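Local structure of chromosome replication initiation protein (Geobacillus kaustophilus, 2VN2) at residues K4-A7 and E8-A11; Q42-E46 and E47-F51; V72-L75 and L76-G79. The protein probably takes part in starting chromosome replication as the primosome protein DnaD, of which this chain is the N-terminal domain. All coordinates share one frame; numbering follows the deposited sequence.

The three contacts are local, each joining neighbouring residues of one helix or the turn that ends it. Interaction 1 sits on the N-terminal helix 3-11, its centre about 26 Å from that of the chain, among helices of other subunits. Interactions 2 and 3 belong to the compact winged-helix-like part, ending helix 32-45 and helix 65-77, each at a glycine of positive phi in a Schellman motif; their centres are about 18 Å apart. Interactions 1 and 3 lie on opposite sides of the chain's centre, their centres about 37 Å apart. None touches the magnesium site of His24, Gln27, His109 and Gln113; the Lys78 side chain is about 12 Å from that of Gln27.

Interaction 1. Residues K4-A7 and E8-A11; sequences KKVA and EWLA
Lys5 bends across the indole of Trp9 and along Glu8 on successive turns of the N-terminal alpha-helix 3-11, an arm that packs among other subunits of the tetrameric assembly. Lys5 CG stands anti to the backbone N (chi1 -161°), and bends further out bring Lys5 CE to 3.3 Å from Trp9 NE1. The aliphatic part of the lysine also meets the six-membered ring, Lys5 CG lying 3.7 Å from Trp9 CZ2. Lys5 O lies against one face of the indole, nearer its border than its middle, and also takes Trp9 N in a 2.8 Å helical bond. Glu8 runs alongside Lys5 in the same direction, extended beyond CG; Glu8 OE1 forms a salt bridge with Lys5 NZ at 3.3 Å, the hydrogen bond in it being weak.

Round the helix, Val6 and Leu10 share a flank and form part of an apolar surface. Val107 of the second subunit packs on both, and Tyr111 of the third meets Trp9 edge-to-face. In the fourth subunit, Val6 and Leu10 meet their own counterparts. Within the helix, the closest side-chain approach of this apolar pair is between Val6 CG1 and Leu10 CD1, 4.0 Å apart.

Interaction 2. Residues Q42-E46 and E47-F51; sequences QSFFE and EGVLF
Phe44 packs alongside Val49 across the Schellman motif that ends helix 32-45, with Gly48 as its C-prime residue. The bond from Val49 N to Phe44 O measures 2.7 Å, and that from Gly48 N to Phe45 O, 3.1 Å, also closes a type I beta turn from Phe45 to Gly48. Phe44 O accepts a second bond, from Glu47 N, which arrives from the opposite face of the carbonyl plane. Gly48 has positive phi (85°), a backbone conformation that suits glycine, since a CB would crowd the carbonyl oxygen of Glu47.

Val49 CB lies 3.9 Å from Phe44 CD1. With chi1 at 174°, Val49 CG1 points opposite its own N and reaches the same Phe44 CD1, also at 3.9 Å. Helix 54-59 touches this phenyl ring through Glu56, Leu57 and Glu59, and Arg60 makes a cation-pi contact with it. Phe45 turns its ring back toward the loop, with CG anti to the carbonyl carbon (chi1 -61°). Val49 O meets the edge of this ring in its plane, 3.6 Å from Phe45 CD1. Glu47, extended beyond CG, runs back along the last turn, Glu47 CG 3.6 Å from Ser43 O.

On another side of the helix, Gln42 and Glu46 both reach outward as extended chains. Glu46 OE1 forms a salt bridge with Lys19 of the third subunit, so its carboxylate is held at both oxygens. Gln42 NE2 comes to Glu46 OE2 at 2.7 Å, on the syn side but tilted out of the carboxylate plane, while OE2 lies nearly in the plane of the amide.

Interaction 3. Residues V72-L75 and L76-G79; sequences VRRL and LQKG
Val72 and Leu76 run together down one flank, one turn apart near the C-terminal end of alpha-helix 65-77, with Val72 CG1 4.2 Å from Leu76 CD1. The leucine also folds over the backbone of the previous turn, bringing Leu76 CG to 3.5 Å from Val72 O. Arg73 contributes mainly its carbonyl, Arg73 O accepting Gln77 N at 3.0 Å.

Arg74 carries the main side-chain contact. Arg74 CG swings opposite its own N (chi1 174°), while Lys78 starts anti to its own carbonyl carbon, and the two chains cross. Their aliphatic parts meet where Arg74 CG comes 3.7 Å from Lys78 CD. Farther out, Lys78 NZ stands over the centre of the guanidinium face, 3.7 Å from Arg74 CZ. This close pairing of like charges is probably eased by Glu34, which forms a salt bridge with Lys78 NZ; Gly29 O accepts a hydrogen bond from the same nitrogen.

Leu75 points away from the following turn and into the core. After it the helix ends in a Schellman motif at Gly79, which adopts positive phi (71°). Val72 and Leu75 pack the helix against Leu37 of helix 32-45, with Leu38 also under Leu75, while Ile81, just before strand 82-83, meets Val72, Leu75 and Leu76.

Interaction 1. Residues K4-A7 and E8-A11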
ATOM      1  N   LYS A   4      -9.536   9.640 -19.968  1.00 41.84           N
ATOM      2  CA  LYS A   4     -10.508   9.206 -18.958  1.00 41.81           C
ATOM      3  C   LYS A   4     -10.285   7.742 -18.541  1.00 40.32           C
ATOM      4  O   LYS A   4     -10.662   7.272 -17.454  1.00 40.04           O
ATOM      5  CB  LYS A   4     -11.915   9.377 -19.541  1.00 44.69           C
ATOM      6  CG  LYS A   4     -13.080   9.605 -18.554  1.00 48.09           C
ATOM      7  CD  LYS A   4     -13.981  10.858 -19.001  1.00 51.04           C
ATOM      8  CE  LYS A   4     -15.473  10.709 -18.559  1.00 53.52           C
ATOM      9  NZ  LYS A   4     -15.586   9.765 -17.317  1.00 55.07           N
ATOM     10  N   LYS A   5      -9.651   7.019 -19.431  1.00 38.57           N
ATOM     11  CA  LYS A   5      -9.443   5.590 -19.290  1.00 37.00           C
ATOM     12  C   LYS A   5      -8.196   5.350 -18.402  1.00 32.99           C
ATOM     13  O   LYS A   5      -8.204   4.530 -17.495  1.00 31.19           O
ATOM     14  CB  LYS A   5      -9.244   4.970 -20.722  1.00 37.61           C
ATOM     15  CG  LYS A   5      -9.458   3.549 -20.774  1.00 40.75           C
ATOM     16  CD  LYS A   5     -10.825   3.211 -20.304  1.00 44.07           C
ATOM     17  CE  LYS A   5     -10.669   2.076 -19.315  1.00 45.30           C
ATOM     18  NZ  LYS A   5     -11.836   1.185 -19.557  1.00 47.40           N
ATOM     19  N   VAL A   6      -7.164   6.088 -18.724  1.00 30.14           N
ATOM     20  CA  VAL A   6      -5.945   6.071 -17.976  1.00 28.76           C
ATOM     21  C   VAL A   6      -6.189   6.402 -16.554  1.00 27.21           C
ATOM     22  O   VAL A   6      -5.707   5.662 -15.693  1.00 25.53           O
ATOM     23  CB  VAL A   6      -4.938   7.006 -18.518  1.00 28.49           C
ATOM     24  CG1 VAL A   6      -3.777   7.006 -17.642  1.00 28.36           C
ATOM     25  CG2 VAL A   6      -4.455   6.445 -19.829  1.00 29.45           C
ATOM     26  N   ALA A   7      -6.985   7.475 -16.322  1.00 26.78           N
ATOM     27  CA  ALA A   7      -7.407   7.939 -15.009  1.00 27.42           C
ATOM     28  C   ALA A   7      -8.137   6.823 -14.290  1.00 28.30           C
ATOM     29  O   ALA A   7      -7.828   6.569 -13.098  1.00 28.51           O
ATOM     30  CB  ALA A   7      -8.223   9.176 -15.079  1.00 23.95           C
ATOM     31  N   GLU A   8      -9.040   6.126 -14.980  1.00 28.22           N
ATOM     32  CA  GLU A   8      -9.744   4.968 -14.361  1.00 30.82           C
ATOM     33  C   GLU A   8      -8.777   3.834 -14.066  1.00 28.63           C
ATOM     34  O   GLU A   8      -8.885   3.255 -13.021  1.00 28.13           O
ATOM     35  CB  GLU A   8     -10.914   4.416 -15.191  1.00 33.63           C
ATOM     36  CG  GLU A   8     -11.303   2.943 -14.731  1.00 40.48           C
ATOM     37  CD  GLU A   8     -12.053   2.059 -15.811  1.00 44.59           C
ATOM     38  OE1 GLU A   8     -12.640   2.723 -16.752  1.00 46.84           O
ATOM     39  OE2 GLU A   8     -12.010   0.748 -15.689  1.00 44.22           O
ATOM     40  N   TRP A   9      -7.755   3.577 -14.930  1.00 26.87           N
ATOM     41  CA  TRP A   9      -6.756   2.663 -14.493  1.00 25.93           C
ATOM     42  C   TRP A   9      -6.030   3.111 -13.230  1.00 26.47           C
ATOM     43  O   TRP A   9      -5.915   2.293 -12.301  1.00 24.59           O
ATOM     44  CB  TRP A   9      -5.762   2.182 -15.568  1.00 25.93           C
ATOM     45  CG  TRP A   9      -6.449   1.590 -16.738  1.00 26.41           C
ATOM     46  CD1 TRP A   9      -7.640   0.952 -16.754  1.00 25.23           C
ATOM     47  CD2 TRP A   9      -6.020   1.713 -18.080  1.00 27.11           C
ATOM     48  NE1 TRP A   9      -7.981   0.621 -18.045  1.00 27.92           N
ATOM     49  CE2 TRP A   9      -6.981   1.078 -18.886  1.00 28.73           C
ATOM     50  CE3 TRP A   9      -4.873   2.236 -18.687  1.00 27.99           C
ATOM     51  CZ2 TRP A   9      -6.857   1.027 -20.297  1.00 26.55           C
ATOM     52  CZ3 TRP A   9      -4.702   2.103 -20.129  1.00 26.91           C
ATOM     53  CH2 TRP A   9      -5.689   1.539 -20.881  1.00 27.11           C
ATOM     54  N   LEU A  10      -5.541   4.363 -13.215  1.00 24.71           N
ATOM     55  CA  LEU A  10      -4.779   4.873 -12.130  1.00 24.30           C
ATOM     56  C   LEU A  10      -5.510   4.942 -10.811  1.00 25.01           C
ATOM     57  O   LEU A  10      -4.849   4.758  -9.766  1.00 24.09           O
ATOM     58  CB  LEU A  10      -4.174   6.220 -12.446  1.00 24.25           C
ATOM     59  CG  LEU A  10      -3.123   6.226 -13.570  1.00 25.65           C
ATOM     60  CD1 LEU A  10      -2.561   7.697 -13.865  1.00 24.41           C
ATOM     61  CD2 LEU A  10      -1.945   5.320 -13.228  1.00 26.85           C
ATOM     62  N   ALA A  11      -6.853   5.128 -10.853  1.00 24.80           N
ATOM     63  CA  ALA A  11      -7.752   5.160  -9.683  1.00 26.21           C
ATOM     64  C   ALA A  11      -8.062   3.821  -9.073  1.00 29.07           C
ATOM     65  O   ALA A  11      -8.601   3.751  -7.966  1.00 30.13           O
ATOM     66  CB  ALA A  11      -9.032   5.758 -10.045  1.00 24.19           C
TER

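Interaction 2. Residues Q42-E46 and E47-F51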
ATOM      1  N   GLN A  42      -8.259 -10.284   0.185  1.00 29.66           N
ATOM      2  CA  GLN A  42      -8.145  -8.886   0.696  1.00 32.59           C
ATOM      3  C   GLN A  42      -8.814  -7.883  -0.268  1.00 32.96           C
ATOM      4  O   GLN A  42      -9.569  -6.997   0.111  1.00 33.37           O
ATOM      5  CB  GLN A  42      -6.702  -8.477   0.925  1.00 34.18           C
ATOM      6  CG  GLN A  42      -6.573  -7.083   1.580  1.00 39.62           C
ATOM      7  CD  GLN A  42      -5.123  -6.570   1.547  1.00 44.55           C
ATOM      8  OE1 GLN A  42      -4.125  -7.385   1.483  1.00 48.28           O
ATOM      9  NE2 GLN A  42      -4.964  -5.199   1.525  1.00 47.27           N
ATOM     10  N   SER A  43      -8.551  -8.097  -1.541  1.00 33.77           N
ATOM     11  CA  SER A  43      -9.014  -7.229  -2.614  1.00 34.08           C
ATOM     12  C   SER A  43     -10.552  -7.172  -2.739  1.00 33.34           C
ATOM     13  O   SER A  43     -11.124  -6.114  -2.985  1.00 33.92           O
ATOM     14  CB  SER A  43      -8.394  -7.766  -3.911  1.00 33.57           C
ATOM     15  OG  SER A  43      -8.734  -6.953  -5.000  1.00 36.57           O
ATOM     16  N   PHE A  44     -11.193  -8.324  -2.661  1.00 33.61           N
ATOM     17  CA  PHE A  44     -12.657  -8.468  -2.420  1.00 35.50           C
ATOM     18  C   PHE A  44     -13.168  -7.756  -1.144  1.00 36.84           C
ATOM     19  O   PHE A  44     -14.189  -7.064  -1.208  1.00 38.21           O
ATOM     20  CB  PHE A  44     -13.070  -9.947  -2.409  1.00 35.48           C
ATOM     21  CG  PHE A  44     -13.289 -10.541  -3.777  1.00 36.19           C
ATOM     22  CD1 PHE A  44     -14.311 -10.101  -4.600  1.00 38.55           C
ATOM     23  CD2 PHE A  44     -12.489 -11.544  -4.239  1.00 36.83           C
ATOM     24  CE1 PHE A  44     -14.494 -10.648  -5.894  1.00 38.57           C
ATOM     25  CE2 PHE A  44     -12.662 -12.124  -5.520  1.00 37.56           C
ATOM     26  CZ  PHE A  44     -13.632 -11.688  -6.329  1.00 38.59           C
ATOM     27  N   PHE A  45     -12.498  -7.928   0.011  1.00 37.18           N
ATOM     28  CA  PHE A  45     -12.903  -7.220   1.253  1.00 40.20           C
ATOM     29  C   PHE A  45     -12.884  -5.701   1.003  1.00 41.95           C
ATOM     30  O   PHE A  45     -13.684  -4.970   1.549  1.00 42.66           O
ATOM     31  CB  PHE A  45     -11.921  -7.427   2.444  1.00 41.33           C
ATOM     32  CG  PHE A  45     -11.764  -8.861   2.899  1.00 43.40           C
ATOM     33  CD1 PHE A  45     -12.722  -9.863   2.529  1.00 43.17           C
ATOM     34  CD2 PHE A  45     -10.712  -9.194   3.741  1.00 43.76           C
ATOM     35  CE1 PHE A  45     -12.584 -11.103   2.937  1.00 42.58           C
ATOM     36  CE2 PHE A  45     -10.568 -10.442   4.188  1.00 44.12           C
ATOM     37  CZ  PHE A  45     -11.498 -11.403   3.783  1.00 44.95           C
ATOM     38  N   GLU A  46     -11.880  -5.223   0.257  1.00 44.33           N
ATOM     39  CA  GLU A  46     -11.724  -3.776   0.008  1.00 45.42           C
ATOM     40  C   GLU A  46     -12.669  -3.233  -1.025  1.00 46.28           C
ATOM     41  O   GLU A  46     -12.799  -2.058  -1.106  1.00 47.31           O
ATOM     42  CB  GLU A  46     -10.317  -3.414  -0.299  1.00 44.33           C
ATOM     43  CG  GLU A  46      -9.479  -3.592   0.863  1.00 42.63           C
ATOM     44  CD  GLU A  46      -8.106  -3.233   0.491  1.00 44.33           C
ATOM     45  OE1 GLU A  46      -8.008  -2.557  -0.563  1.00 47.40           O
ATOM     46  OE2 GLU A  46      -7.116  -3.610   1.213  1.00 43.69           O
ATOM     47  N   GLU A  47     -13.370  -4.105  -1.730  1.00 47.15           N
ATOM     48  CA  GLU A  47     -14.502  -3.780  -2.587  1.00 48.45           C
ATOM     49  C   GLU A  47     -15.844  -3.991  -1.890  1.00 48.23           C
ATOM     50  O   GLU A  47     -16.871  -3.916  -2.561  1.00 48.90           O
ATOM     51  CB  GLU A  47     -14.595  -4.740  -3.770  1.00 49.86           C
ATOM     52  CG  GLU A  47     -13.739  -4.539  -4.963  1.00 53.31           C
ATOM     53  CD  GLU A  47     -14.000  -5.706  -5.920  1.00 57.66           C
ATOM     54  OE1 GLU A  47     -13.103  -6.114  -6.721  1.00 59.40           O
ATOM     55  OE2 GLU A  47     -15.140  -6.274  -5.817  1.00 58.76           O
ATOM     56  N   GLY A  48     -15.835  -4.290  -0.582  1.00 47.70           N
ATOM     57  CA  GLY A  48     -17.044  -4.586   0.172  1.00 45.89           C
ATOM     58  C   GLY A  48     -17.560  -6.040   0.126  1.00 45.84           C
ATOM     59  O   GLY A  48     -18.604  -6.322   0.751  1.00 44.53           O
ATOM     60  N   VAL A  49     -16.867  -6.962  -0.597  1.00 44.74           N
ATOM     61  CA  VAL A  49     -17.342  -8.370  -0.729  1.00 43.19           C
ATOM     62  C   VAL A  49     -16.621  -9.159   0.364  1.00 42.74           C
ATOM     63  O   VAL A  49     -15.457  -9.553   0.224  1.00 42.54           O
ATOM     64  CB  VAL A  49     -17.114  -8.912  -2.169  1.00 43.72           C
ATOM     65  CG1 VAL A  49     -17.464 -10.417  -2.322  1.00 42.22           C
ATOM     66  CG2 VAL A  49     -17.837  -7.974  -3.307  1.00 42.36           C
ATOM     67  N   LEU A  50     -17.325  -9.378   1.466  1.00 41.71           N
ATOM     68  CA  LEU A  50     -16.728  -9.775   2.723  1.00 40.81           C
ATOM     69  C   LEU A  50     -16.559 -11.308   2.846  1.00 40.92           C
ATOM     70  O   LEU A  50     -15.889 -11.870   3.848  1.00 40.27           O
ATOM     71  CB  LEU A  50     -17.592  -9.243   3.865  1.00 40.30           C
ATOM     72  CG  LEU A  50     -17.833  -7.711   3.945  1.00 42.33           C
ATOM     73  CD1 LEU A  50     -18.612  -7.464   5.270  1.00 42.41           C
ATOM     74  CD2 LEU A  50     -16.538  -6.863   3.878  1.00 39.83           C
ATOM     75  N   PHE A  51     -17.200 -11.957   1.867  1.00 38.18           N
ATOM     76  CA  PHE A  51     -17.304 -13.386   1.824  1.00 36.68           C
ATOM     77  C   PHE A  51     -17.250 -13.843   0.404  1.00 34.80           C
ATOM     78  O   PHE A  51     -18.162 -14.486  -0.044  1.00 34.96           O
ATOM     79  CB  PHE A  51     -18.639 -13.804   2.444  1.00 36.48           C
ATOM     80  CG  PHE A  51     -18.656 -15.228   2.980  1.00 38.39           C
ATOM     81  CD1 PHE A  51     -17.725 -15.630   3.952  1.00 37.87           C
ATOM     82  CD2 PHE A  51     -19.618 -16.144   2.524  1.00 38.37           C
ATOM     83  CE1 PHE A  51     -17.693 -16.924   4.454  1.00 39.67           C
ATOM     84  CE2 PHE A  51     -19.608 -17.488   3.019  1.00 40.49           C
ATOM     85  CZ  PHE A  51     -18.620 -17.867   4.006  1.00 40.10           C
TER

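Interaction 3. Residues V72-L75 and L76-G79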
ATOM      1  N   VAL A  72      -9.301 -22.801   0.202  1.00 24.19           N
ATOM      2  CA  VAL A  72     -10.015 -22.061   1.312  1.00 25.80           C
ATOM      3  C   VAL A  72     -10.272 -23.016   2.455  1.00 29.09           C
ATOM      4  O   VAL A  72      -9.880 -22.745   3.624  1.00 29.59           O
ATOM      5  CB  VAL A  72     -11.324 -21.464   0.858  1.00 25.06           C
ATOM      6  CG1 VAL A  72     -12.037 -20.809   2.016  1.00 21.80           C
ATOM      7  CG2 VAL A  72     -11.092 -20.459  -0.494  1.00 21.30           C
ATOM      8  N   ARG A  73     -10.814 -24.197   2.131  1.00 30.52           N
ATOM      9  CA  ARG A  73     -10.877 -25.301   3.113  1.00 33.05           C
ATOM     10  C   ARG A  73      -9.543 -25.579   3.870  1.00 31.87           C
ATOM     11  O   ARG A  73      -9.543 -25.627   5.099  1.00 30.78           O
ATOM     12  CB  ARG A  73     -11.436 -26.568   2.416  1.00 37.49           C
ATOM     13  CG  ARG A  73     -11.919 -27.665   3.349  1.00 45.04           C
ATOM     14  CD  ARG A  73     -12.901 -28.763   2.676  1.00 50.95           C
ATOM     15  NE  ARG A  73     -14.002 -28.247   1.792  1.00 55.85           N
ATOM     16  CZ  ARG A  73     -14.373 -28.845   0.644  1.00 58.04           C
ATOM     17  NH1 ARG A  73     -15.367 -28.365  -0.133  1.00 58.68           N
ATOM     18  NH2 ARG A  73     -13.724 -29.947   0.259  1.00 59.56           N
ATOM     19  N   ARG A  74      -8.432 -25.762   3.148  1.00 30.28           N
ATOM     20  CA  ARG A  74      -7.100 -26.020   3.785  1.00 31.82           C
ATOM     21  C   ARG A  74      -6.607 -24.812   4.627  1.00 30.42           C
ATOM     22  O   ARG A  74      -5.978 -25.011   5.679  1.00 31.06           O
ATOM     23  CB  ARG A  74      -6.029 -26.521   2.734  1.00 33.87           C
ATOM     24  CG  ARG A  74      -4.534 -26.677   3.269  1.00 39.81           C
ATOM     25  CD  ARG A  74      -3.806 -28.161   3.029  1.00 44.49           C
ATOM     26  NE  ARG A  74      -2.345 -28.342   3.443  1.00 48.34           N
ATOM     27  CZ  ARG A  74      -1.246 -28.317   2.647  1.00 47.97           C
ATOM     28  NH1 ARG A  74      -1.350 -28.104   1.341  1.00 48.78           N
ATOM     29  NH2 ARG A  74      -0.025 -28.455   3.181  1.00 46.73           N
ATOM     30  N   LEU A  75      -6.892 -23.573   4.188  1.00 29.10           N
ATOM     31  CA  LEU A  75      -6.563 -22.383   5.020  1.00 29.64           C
ATOM     32  C   LEU A  75      -7.414 -22.335   6.347  1.00 29.57           C
ATOM     33  O   LEU A  75      -6.873 -21.879   7.379  1.00 27.85           O
ATOM     34  CB  LEU A  75      -6.802 -21.045   4.256  1.00 28.01           C
ATOM     35  CG  LEU A  75      -5.783 -20.762   3.124  1.00 29.71           C
ATOM     36  CD1 LEU A  75      -6.303 -19.593   2.297  1.00 26.08           C
ATOM     37  CD2 LEU A  75      -4.404 -20.440   3.706  1.00 28.12           C
ATOM     38  N   LEU A  76      -8.719 -22.685   6.262  1.00 28.49           N
ATOM     39  CA  LEU A  76      -9.638 -22.807   7.449  1.00 31.31           C
ATOM     40  C   LEU A  76      -9.059 -23.819   8.399  1.00 33.33           C
ATOM     41  O   LEU A  76      -8.892 -23.555   9.625  1.00 34.58           O
ATOM     42  CB  LEU A  76     -11.112 -23.230   7.082  1.00 27.72           C
ATOM     43  CG  LEU A  76     -11.942 -22.125   6.415  1.00 28.15           C
ATOM     44  CD1 LEU A  76     -13.156 -22.575   5.652  1.00 27.29           C
ATOM     45  CD2 LEU A  76     -12.273 -20.943   7.317  1.00 25.13           C
ATOM     46  N   GLN A  77      -8.684 -24.955   7.841  1.00 34.11           N
ATOM     47  CA  GLN A  77      -8.001 -25.945   8.702  1.00 36.29           C
ATOM     48  C   GLN A  77      -6.650 -25.646   9.225  1.00 36.07           C
ATOM     49  O   GLN A  77      -6.399 -25.902  10.384  1.00 36.87           O
ATOM     50  CB  GLN A  77      -8.152 -27.405   8.233  1.00 39.01           C
ATOM     51  CG  GLN A  77      -7.153 -28.003   7.378  1.00 42.76           C
ATOM     52  CD  GLN A  77      -7.878 -28.996   6.410  1.00 44.82           C
ATOM     53  OE1 GLN A  77      -9.120 -29.226   6.529  1.00 44.95           O
ATOM     54  NE2 GLN A  77      -7.131 -29.512   5.406  1.00 44.72           N
ATOM     55  N   LYS A  78      -5.752 -25.056   8.435  1.00 35.69           N
ATOM     56  CA  LYS A  78      -4.480 -24.601   9.075  1.00 34.18           C
ATOM     57  C   LYS A  78      -4.720 -23.469  10.084  1.00 32.26           C
ATOM     58  O   LYS A  78      -3.823 -23.100  10.742  1.00 33.59           O
ATOM     59  CB  LYS A  78      -3.424 -24.193   8.044  1.00 34.29           C
ATOM     60  CG  LYS A  78      -2.977 -25.289   7.074  1.00 35.12           C
ATOM     61  CD  LYS A  78      -2.596 -24.676   5.689  1.00 35.20           C
ATOM     62  CE  LYS A  78      -1.303 -25.228   5.148  1.00 35.13           C
ATOM     63  NZ  LYS A  78      -1.042 -24.782   3.768  1.00 34.51           N
ATOM     64  N   GLY A  79      -5.907 -22.889  10.185  1.00 31.51           N
ATOM     65  CA  GLY A  79      -6.158 -21.772  11.135  1.00 29.23           C
ATOM     66  C   GLY A  79      -5.473 -20.485  10.709  1.00 29.71           C
ATOM     67  O   GLY A  79      -5.154 -19.590  11.536  1.00 30.48           O
TER